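Beta-N-acetylhexosaminidase (Bacteroides fragilis, PDB 4PYS) is a family 20 glycoside hydrolase that probably cleaves terminal beta-linked N-acetylhexosamine residues from the non-reducing ends of glycans. Local coordinates at residues A338-D343 and D354-Q359; P380-T385 and G430-L435; V220-D225 and R279-A284. All blocks are in the same frame, centred on the assembly; numbering follows the deposited sequence.

In the fold
The three contacts follow one another along the chain, with no nesting or crossing, and all belong to the parallel (beta/alpha)8 barrel of the catalytic domain. Contact 3 comes first: it closes the excursion from strand 219-223 through helices 231-236 and 264-280, just before strand 285-287. Contact 1 pairs strands 337-341 and 356-360 across a short connection without a helix. Contact 2 spans 44 residues, including helices 386-389 and 409-415, and pairs strand 381-383 with strand 428-435, which also pairs with the barrel's first strand, 132-138. Strands 356-360 and 381-383 are neighbours, joining contacts 1 and 2, while the Trp341 to Glu223 hydrogen bond reaches from contact 1 to contact 3.

Contact 1: residues A338-D343 and D354-Q359; sequences AIFWGD and DNVVIQ
Ala338 and Phe340 each bond through both N and O to segment 354-359, giving a regular parallel ladder. Ala338 N donates to Asn355 O and its O accepts Val357 N at 2.7 Å; Phe340 N then binds Val357 O, and Phe340 O takes Gln359 N at 2.8 Å. One further rung, from Gly342 N to Gln359 O (2.9 Å), is more bent at 131°, where 338-341 turns into a 3-10 segment. On the face of Trp341 and Gln359, the amide lies over the benzo part of the indole, at its CZ3-CH2 edge, Gln359 CD 3.3 Å from Trp341 CZ3 and the planes 25° apart. Gln359 CG stands opposite the backbone N (chi1 -173°), and the extended chain beyond it runs alongside the ring. Both amide ends are used: OE1 bonds to His287 and NE2 to Ser432. Further down this face Ile339 CG1 packs on Val357 CB at 4.0 Å. On the other face Val356 CG1 meets the Phe340 ring edge at CD2 (3.8 Å), beneath helix 316-333. Bonded at both ends, the amide of Gln359 is held flat against the indole, whose rotation is probably set by the bond from Trp341 NE1 to Glu223. A glycerol, probably from the crystallisation liquor, lies beside Trp341, consistent with a pocket at this C-terminal end of the barrel strands.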
loop_
_atom_site.group_PDB
_atom_site.type_symbol
_atom_site.label_atom_id
_atom_site.label_comp_id
_atom_site.label_asym_id
_atom_site.label_seq_id
_atom_site.Cartn_x
_atom_site.Cartn_y
_atom_site.Cartn_z
ATOM N N ALA A 338 -14.489 4.472 -4.068
ATOM C CA ALA A 338 -14.341 4.793 -2.651
ATOM C C ALA A 338 -14.101 3.528 -1.847
ATOM O O ALA A 338 -14.920 2.604 -1.886
ATOM C CB ALA A 338 -15.587 5.496 -2.154
ATOM N N ILE A 339 -12.990 3.474 -1.112
ATOM C CA ILE A 339 -12.714 2.309 -0.279
ATOM C C ILE A 339 -13.116 2.615 1.160
ATOM O O ILE A 339 -12.826 3.698 1.665
ATOM C CB ILE A 339 -11.220 1.916 -0.286
ATOM C CG1 ILE A 339 -10.709 1.734 -1.717
ATOM C CG2 ILE A 339 -11.004 0.629 0.515
ATOM C CD1 ILE A 339 -9.170 1.619 -1.811
ATOM N N PHE A 340 -13.777 1.660 1.811
ATOM C CA PHE A 340 -14.153 1.800 3.217
ATOM C C PHE A 340 -13.650 0.590 3.979
ATOM O O PHE A 340 -13.605 -0.504 3.426
ATOM C CB PHE A 340 -15.675 1.838 3.374
ATOM C CG PHE A 340 -16.328 3.067 2.812
ATOM C CD1 PHE A 340 -16.309 4.266 3.516
ATOM C CD2 PHE A 340 -16.999 3.014 1.602
ATOM C CE1 PHE A 340 -16.929 5.396 3.013
ATOM C CE2 PHE A 340 -17.628 4.145 1.086
ATOM C CZ PHE A 340 -17.589 5.337 1.793
ATOM N N TRP A 341 -13.292 0.764 5.248
ATOM C CA TRP A 341 -13.017 -0.397 6.097
ATOM C C TRP A 341 -14.291 -1.229 6.258
ATOM O O TRP A 341 -15.393 -0.687 6.244
ATOM C CB TRP A 341 -12.500 0.040 7.471
ATOM C CG TRP A 341 -11.174 0.767 7.413
ATOM C CD1 TRP A 341 -10.948 2.090 7.687
ATOM C CD2 TRP A 341 -9.911 0.212 7.052
ATOM N NE1 TRP A 341 -9.617 2.386 7.520
ATOM C CE2 TRP A 341 -8.957 1.246 7.134
ATOM C CE3 TRP A 341 -9.487 -1.064 6.678
ATOM C CZ2 TRP A 341 -7.610 1.043 6.848
ATOM C CZ3 TRP A 341 -8.140 -1.267 6.399
ATOM C CH2 TRP A 341 -7.219 -0.219 6.484
ATOM N N GLY A 342 -14.141 -2.544 6.413
ATOM C CA GLY A 342 -15.287 -3.442 6.402
ATOM C C GLY A 342 -16.321 -3.277 7.512
ATOM O O GLY A 342 -17.445 -3.770 7.367
ATOM N N ASP A 343 -15.955 -2.609 8.612
ATOM C CA ASP A 343 -16.895 -2.329 9.718
ATOM C C ASP A 343 -18.219 -1.802 9.212
ATOM O O ASP A 343 -19.289 -2.120 9.744
ATOM C CB ASP A 343 -16.374 -1.208 10.615
ATOM C CG ASP A 343 -15.001 -1.460 11.134
ATOM O OD1 ASP A 343 -14.052 -1.361 10.333
ATOM O OD2 ASP A 343 -14.872 -1.712 12.349
ATOM N N ASP A 354 -22.340 2.033 -6.310
ATOM C CA ASP A 354 -21.598 0.968 -7.003
ATOM C C ASP A 354 -20.109 1.228 -7.230
ATOM O O ASP A 354 -19.429 0.415 -7.856
ATOM C CB ASP A 354 -22.286 0.581 -8.330
ATOM C CG ASP A 354 -22.320 1.722 -9.338
ATOM O OD1 ASP A 354 -21.692 2.775 -9.094
ATOM O OD2 ASP A 354 -22.977 1.561 -10.389
ATOM N N ASN A 355 -19.595 2.349 -6.733
ATOM C CA ASN A 355 -18.147 2.583 -6.796
ATOM C C ASN A 355 -17.433 2.259 -5.485
ATOM O O ASN A 355 -16.259 2.597 -5.309
ATOM C CB ASN A 355 -17.852 4.024 -7.194
ATOM C CG ASN A 355 -18.314 5.018 -6.152
ATOM O OD1 ASN A 355 -19.370 4.849 -5.542
ATOM N ND2 ASN A 355 -17.520 6.064 -5.937
ATOM N N VAL A 356 -18.146 1.607 -4.572
ATOM C CA VAL A 356 -17.601 1.277 -3.253
ATOM C C VAL A 356 -16.764 -0.005 -3.267
ATOM O O VAL A 356 -17.153 -1.000 -3.875
ATOM C CB VAL A 356 -18.734 1.173 -2.205
ATOM C CG1 VAL A 356 -18.243 0.508 -0.928
ATOM C CG2 VAL A 356 -19.301 2.556 -1.904
ATOM N N VAL A 357 -15.609 0.040 -2.601
ATOM C CA VAL A 357 -14.742 -1.120 -2.404
ATOM C C VAL A 357 -14.597 -1.311 -0.895
ATOM O O VAL A 357 -14.521 -0.326 -0.148
ATOM C CB VAL A 357 -13.358 -0.888 -3.052
ATOM C CG1 VAL A 357 -12.396 -2.043 -2.754
ATOM C CG2 VAL A 357 -13.514 -0.688 -4.558
ATOM N N ILE A 358 -14.589 -2.563 -0.448
ATOM C CA ILE A 358 -14.509 -2.886 0.978
ATOM C C ILE A 358 -13.149 -3.473 1.357
ATOM O O ILE A 358 -12.693 -4.442 0.748
ATOM C CB ILE A 358 -15.612 -3.901 1.370
ATOM C CG1 ILE A 358 -17.005 -3.304 1.121
ATOM C CG2 ILE A 358 -15.455 -4.326 2.820
ATOM C CD1 ILE A 358 -17.291 -2.023 1.893
ATOM N N GLN A 359 -12.501 -2.899 2.367
ATOM C CA GLN A 359 -11.234 -3.444 2.838
ATOM C C GLN A 359 -11.497 -4.274 4.086
ATOM O O GLN A 359 -11.838 -3.743 5.144
ATOM C CB GLN A 359 -10.207 -2.344 3.112
ATOM C CG GLN A 359 -8.824 -2.901 3.438
ATOM C CD GLN A 359 -7.706 -1.907 3.162
ATOM O OE1 GLN A 359 -7.953 -0.721 2.942
ATOM N NE2 GLN A 359 -6.471 -2.390 3.180
#

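Contact 2: residues P380-T385 and G430-L435; sequences PVICGT and GMSSAL
Ser432 turns its hydroxyl onto the backbone of Gly384, while Cys383 and Met431 put their side chains on the other face of the sheet. Ser432 OG sits between its own backbone N and carbonyl carbon (chi1 58°), which brings it to 3.1 Å from Gly384 CA. That close approach is possible because Gly384 carries no side chain. Two residues earlier, Ile382 sends its CG2 branch to the same serine, 3.8 Å from Ser432 OG, so a methyl and a glycine CA both lie against the hydroxyl. The oxygen also has polar partners: Gln359 NE2 of strand 356-360, on the far side of strand 381-383, and a water 2.8 Å from Ser432 OG that reaches on weakly to Gly384 O. On the opposite face, Cys383 CB lies 3.4 Å from Gly430 O, and Met431, a selenomethionine, directs its bent chain toward Gln460 and Met461 of helix 453-462. The backbones pair in parallel at Cys383 and Met431. Cys383 N donates to Gly430 O (2.8 Å), and Cys383 O accepts Ser432 N (2.9 Å). Cys383 O also receives a CA-H...O contact from Met431 CA at 3.2 Å. The short segments 381-383 and 430-435 are inclined by 50°, and residues 384-385 leave the sheet for helix 386-389. Gly430 has a backbone shape strongly disfavoured for residues with a side chain. The chemistry divides by face: Met431 packs the sheet against helix 453-462, whereas the inward-facing Ser432 hydroxyl is a polar junction that links strand 428-435 directly to Gln359 and, weakly through a water, to Gly384 just past strand 381-383.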
loop_
_atom_site.group_PDB
_atom_site.type_symbol
_atom_site.label_atom_id
_atom_site.label_comp_id
_atom_site.label_asym_id
_atom_site.label_seq_id
_atom_site.Cartn_x
_atom_site.Cartn_y
_atom_site.Cartn_z
ATOM N N PRO A 380 -16.699 -5.079 -4.398
ATOM C CA PRO A 380 -15.337 -5.635 -4.487
ATOM C C PRO A 380 -14.624 -5.553 -3.143
ATOM O O PRO A 380 -14.931 -4.662 -2.344
ATOM C CB PRO A 380 -14.640 -4.709 -5.491
ATOM C CG PRO A 380 -15.743 -4.055 -6.258
ATOM C CD PRO A 380 -16.897 -3.937 -5.306
ATOM N N VAL A 381 -13.670 -6.452 -2.914
ATOM C CA VAL A 381 -13.028 -6.608 -1.608
ATOM C C VAL A 381 -11.518 -6.629 -1.718
ATOM O O VAL A 381 -10.964 -7.293 -2.604
ATOM C CB VAL A 381 -13.432 -7.956 -0.960
ATOM C CG1 VAL A 381 -12.631 -8.222 0.318
ATOM C CG2 VAL A 381 -14.890 -7.986 -0.664
ATOM N N ILE A 382 -10.854 -5.920 -0.805
ATOM C CA ILE A 382 -9.415 -6.060 -0.601
ATOM C C ILE A 382 -9.201 -6.854 0.683
ATOM O O ILE A 382 -9.784 -6.518 1.723
ATOM C CB ILE A 382 -8.746 -4.678 -0.452
ATOM C CG1 ILE A 382 -8.866 -3.897 -1.762
ATOM C CG2 ILE A 382 -7.264 -4.830 -0.032
ATOM C CD1 ILE A 382 -8.777 -2.379 -1.570
ATOM N N CYS A 383 -8.403 -7.922 0.613
ATOM C CA CYS A 383 -8.188 -8.782 1.775
ATOM C C CYS A 383 -7.010 -8.281 2.585
ATOM O O CYS A 383 -5.858 -8.452 2.184
ATOM C CB CYS A 383 -7.943 -10.240 1.341
ATOM S SG CYS A 383 -9.276 -10.950 0.370
ATOM N N GLY A 384 -7.297 -7.664 3.735
ATOM C CA GLY A 384 -6.250 -7.089 4.564
ATOM C C GLY A 384 -6.446 -7.408 6.032
ATOM O O GLY A 384 -6.431 -6.515 6.880
ATOM N N THR A 385 -6.609 -8.691 6.335
ATOM C CA THR A 385 -6.976 -9.102 7.689
ATOM C C THR A 385 -5.833 -8.942 8.679
ATOM O O THR A 385 -4.661 -9.182 8.343
ATOM C CB THR A 385 -7.505 -10.550 7.707
ATOM O OG1 THR A 385 -6.569 -11.410 7.049
ATOM C CG2 THR A 385 -8.823 -10.628 6.970
ATOM N N GLY A 430 -7.604 -8.476 -4.318
ATOM C CA GLY A 430 -6.251 -8.828 -3.937
ATOM C C GLY A 430 -6.062 -8.692 -2.445
ATOM O O GLY A 430 -7.012 -8.883 -1.675
HETATM N N MSE A 431 -4.848 -8.323 -2.055
HETATM C CA MSE A 431 -4.429 -8.338 -0.667
HETATM C C MSE A 431 -3.744 -7.047 -0.283
HETATM O O MSE A 431 -3.131 -6.377 -1.128
HETATM C CB MSE A 431 -3.425 -9.476 -0.455
HETATM C CG MSE A 431 -3.964 -10.844 -0.797
HETATM SE SE MSE A 431 -2.527 -12.160 -0.574
HETATM C CE MSE A 431 -2.080 -11.797 1.279
ATOM N N SER A 432 -3.820 -6.710 1.001
ATOM C CA SER A 432 -3.052 -5.582 1.521
ATOM C C SER A 432 -2.175 -6.028 2.677
ATOM O O SER A 432 -2.375 -7.107 3.243
ATOM C CB SER A 432 -3.966 -4.442 1.982
ATOM O OG SER A 432 -4.866 -4.870 2.978
ATOM N N SER A 433 -1.195 -5.192 3.000
ATOM C CA SER A 433 -0.339 -5.385 4.162
ATOM C C SER A 433 -0.308 -4.017 4.826
ATOM O O SER A 433 -0.491 -2.999 4.149
ATOM C CB SER A 433 1.059 -5.783 3.726
ATOM O OG SER A 433 1.573 -4.885 2.757
ATOM N N ALA A 434 -0.102 -3.975 6.140
ATOM C CA ALA A 434 -0.179 -2.692 6.830
ATOM C C ALA A 434 0.827 -2.551 7.947
ATOM O O ALA A 434 1.190 -3.524 8.620
ATOM C CB ALA A 434 -1.578 -2.464 7.378
ATOM N N LEU A 435 1.249 -1.313 8.162
ATOM C CA LEU A 435 2.088 -1.001 9.307
ATOM C C LEU A 435 1.456 0.171 10.044
ATOM O O LEU A 435 1.657 1.331 9.666
ATOM C CB LEU A 435 3.507 -0.656 8.840
ATOM C CG LEU A 435 4.626 -0.557 9.897
ATOM C CD1 LEU A 435 4.523 0.656 10.821
ATOM C CD2 LEU A 435 4.685 -1.830 10.734
HETATM O O HOH W 1 -3.645 -4.964 5.468
#

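Contact 3: residues V220-D225 and R279-A284; sequences VVPEID and RMFPSA
Extended residues 220-222 run past the loop 281-283 without direct backbone bonds to it, their nearest CA atoms, Val221 and Ser283, lying 5.9 Å apart. A single water bridges the backbones instead: it donates to Val220 O at 2.7 Å and accepts from Ser283 N at 3.0 Å. Phe281 and Pro222 carry most of the packing. The proline ring lies over one face of the phenyl ring, with Pro222 CB 3.7 Å from the centroid and only 1° off the normal, a CH-pi contact centred on the ring. Pro222 CG is shifted toward the root of the ring, 3.6 Å from Phe281 CG, so the two side chains pass in opposite directions. Val220 approaches differently, at the ring edge: its CG1, opposite the backbone N (chi1 179°), comes to 3.7 Å from Phe281 CE2. The bridging water also lies at an edge of the phenyl ring, close to its plane. The phenylalanine is thus gripped over a face by one strand residue and at its rim by another. Two residues on from Phe281, Ser283 CB abuts Val220 O at 3.3 Å, and Ser283 OG reaches Val221 CG2 at 3.7 Å while bonding to Tyr285 O. Phe281 is the first residue to leave helical geometry after helix 264-280, and its carbonyl is held by Arg336. The contact therefore packs the turn between that helix and strand 285-287 against the outer side of strand 219-223. Strands 163-170 and 285-287 flank strand 219-223 in the barrel wall, bonding to its backbone, and Phe281 packs between the wall and helix 203-214, touching Leu168 of strand 163-170, Val206 of the helix and Ile176 of a loop.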
loop_
_atom_site.group_PDB
_atom_site.type_symbol
_atom_site.label_atom_id
_atom_site.label_comp_id
_atom_site.label_asym_id
_atom_site.label_seq_id
_atom_site.Cartn_x
_atom_site.Cartn_y
_atom_site.Cartn_z
ATOM N N VAL A 220 -0.449 5.910 -5.534
ATOM C CA VAL A 220 -0.584 6.302 -4.127
ATOM C C VAL A 220 -2.057 6.533 -3.797
ATOM O O VAL A 220 -2.688 7.420 -4.354
ATOM C CB VAL A 220 0.215 7.569 -3.819
ATOM C CG1 VAL A 220 0.029 7.971 -2.355
ATOM C CG2 VAL A 220 1.705 7.331 -4.116
ATOM N N VAL A 221 -2.592 5.711 -2.901
ATOM C CA VAL A 221 -3.999 5.769 -2.517
ATOM C C VAL A 221 -4.087 6.527 -1.193
ATOM O O VAL A 221 -3.669 6.020 -0.164
ATOM C CB VAL A 221 -4.545 4.361 -2.317
ATOM C CG1 VAL A 221 -6.028 4.399 -1.918
ATOM C CG2 VAL A 221 -4.385 3.549 -3.601
ATOM N N PRO A 222 -4.621 7.755 -1.219
ATOM C CA PRO A 222 -4.718 8.483 0.051
ATOM C C PRO A 222 -5.898 7.993 0.879
ATOM O O PRO A 222 -6.930 7.605 0.308
ATOM C CB PRO A 222 -4.987 9.920 -0.405
ATOM C CG PRO A 222 -5.773 9.758 -1.682
ATOM C CD PRO A 222 -5.217 8.500 -2.345
ATOM N N GLU A 223 -5.760 8.019 2.201
ATOM C CA GLU A 223 -6.912 7.771 3.072
ATOM C C GLU A 223 -7.232 9.026 3.886
ATOM O O GLU A 223 -6.400 9.511 4.654
ATOM C CB GLU A 223 -6.671 6.602 4.020
ATOM C CG GLU A 223 -7.888 6.281 4.906
ATOM C CD GLU A 223 -7.653 5.123 5.854
ATOM O OE1 GLU A 223 -6.674 4.364 5.665
ATOM O OE2 GLU A 223 -8.451 4.949 6.800
ATOM N N ILE A 224 -8.439 9.538 3.695
ATOM C CA ILE A 224 -8.939 10.660 4.476
ATOM C C ILE A 224 -10.054 10.093 5.337
ATOM O O ILE A 224 -11.135 9.784 4.832
ATOM C CB ILE A 224 -9.517 11.755 3.579
ATOM C CG1 ILE A 224 -8.573 12.048 2.407
ATOM C CG2 ILE A 224 -9.795 13.026 4.399
ATOM C CD1 ILE A 224 -7.212 12.591 2.840
ATOM N N ASP A 225 -9.794 9.952 6.632
ATOM C CA ASP A 225 -10.745 9.310 7.531
ATOM C C ASP A 225 -11.929 10.183 7.895
ATOM O O ASP A 225 -11.775 11.327 8.317
ATOM C CB ASP A 225 -10.046 8.826 8.796
ATOM C CG ASP A 225 -9.590 7.415 8.667
ATOM O OD1 ASP A 225 -9.784 6.890 7.558
ATOM O OD2 ASP A 225 -9.056 6.836 9.633
ATOM N N ARG A 279 -7.468 16.370 -6.799
ATOM C CA ARG A 279 -6.553 17.120 -7.655
ATOM C C ARG A 279 -5.118 16.646 -7.467
ATOM O O ARG A 279 -4.348 16.583 -8.430
ATOM C CB ARG A 279 -6.616 18.612 -7.343
ATOM C CG ARG A 279 -7.919 19.263 -7.698
ATOM C CD ARG A 279 -7.836 20.761 -7.448
ATOM N NE ARG A 279 -8.962 21.231 -6.650
ATOM C CZ ARG A 279 -8.908 22.266 -5.818
ATOM N NH1 ARG A 279 -9.990 22.627 -5.136
ATOM N NH2 ARG A 279 -7.773 22.941 -5.671
HETATM N N MSE A 280 -4.770 16.317 -6.223
HETATM C CA MSE A 280 -3.404 15.956 -5.863
HETATM C C MSE A 280 -3.095 14.501 -6.159
HETATM O O MSE A 280 -1.982 14.178 -6.579
HETATM C CB MSE A 280 -3.151 16.200 -4.369
HETATM C CG MSE A 280 -3.088 17.650 -3.965
HETATM SE SE MSE A 280 -2.421 17.681 -2.142
HETATM C CE MSE A 280 -4.095 17.234 -1.218
ATOM N N PHE A 281 -4.070 13.627 -5.921
ATOM C CA PHE A 281 -3.860 12.188 -6.044
ATOM C C PHE A 281 -4.652 11.656 -7.232
ATOM O O PHE A 281 -5.871 11.521 -7.152
ATOM C CB PHE A 281 -4.317 11.467 -4.768
ATOM C CG PHE A 281 -3.496 11.794 -3.541
ATOM C CD1 PHE A 281 -3.820 12.878 -2.736
ATOM C CD2 PHE A 281 -2.419 10.998 -3.184
ATOM C CE1 PHE A 281 -3.069 13.180 -1.600
ATOM C CE2 PHE A 281 -1.665 11.281 -2.051
ATOM C CZ PHE A 281 -1.986 12.380 -1.257
ATOM N N PRO A 282 -3.963 11.342 -8.340
ATOM C CA PRO A 282 -4.679 10.857 -9.527
ATOM C C PRO A 282 -5.239 9.440 -9.381
ATOM O O PRO A 282 -5.959 8.983 -10.280
ATOM C CB PRO A 282 -3.604 10.898 -10.622
ATOM C CG PRO A 282 -2.300 10.752 -9.875
ATOM C CD PRO A 282 -2.518 11.512 -8.589
ATOM N N SER A 283 -4.913 8.766 -8.279
ATOM C CA SER A 283 -5.404 7.409 -7.986
ATOM C C SER A 283 -6.898 7.223 -8.268
ATOM O O SER A 283 -7.721 8.016 -7.832
ATOM C CB SER A 283 -5.133 7.065 -6.524
ATOM O OG SER A 283 -5.713 5.818 -6.174
ATOM N N ALA A 284 -7.234 6.163 -8.995
ATOM C CA ALA A 284 -8.624 5.815 -9.256
ATOM C C ALA A 284 -9.371 5.476 -7.964
ATOM O O ALA A 284 -10.613 5.531 -7.919
ATOM C CB ALA A 284 -8.691 4.652 -10.228
HETATM O O HOH W 2 -2.551 9.107 -6.488
#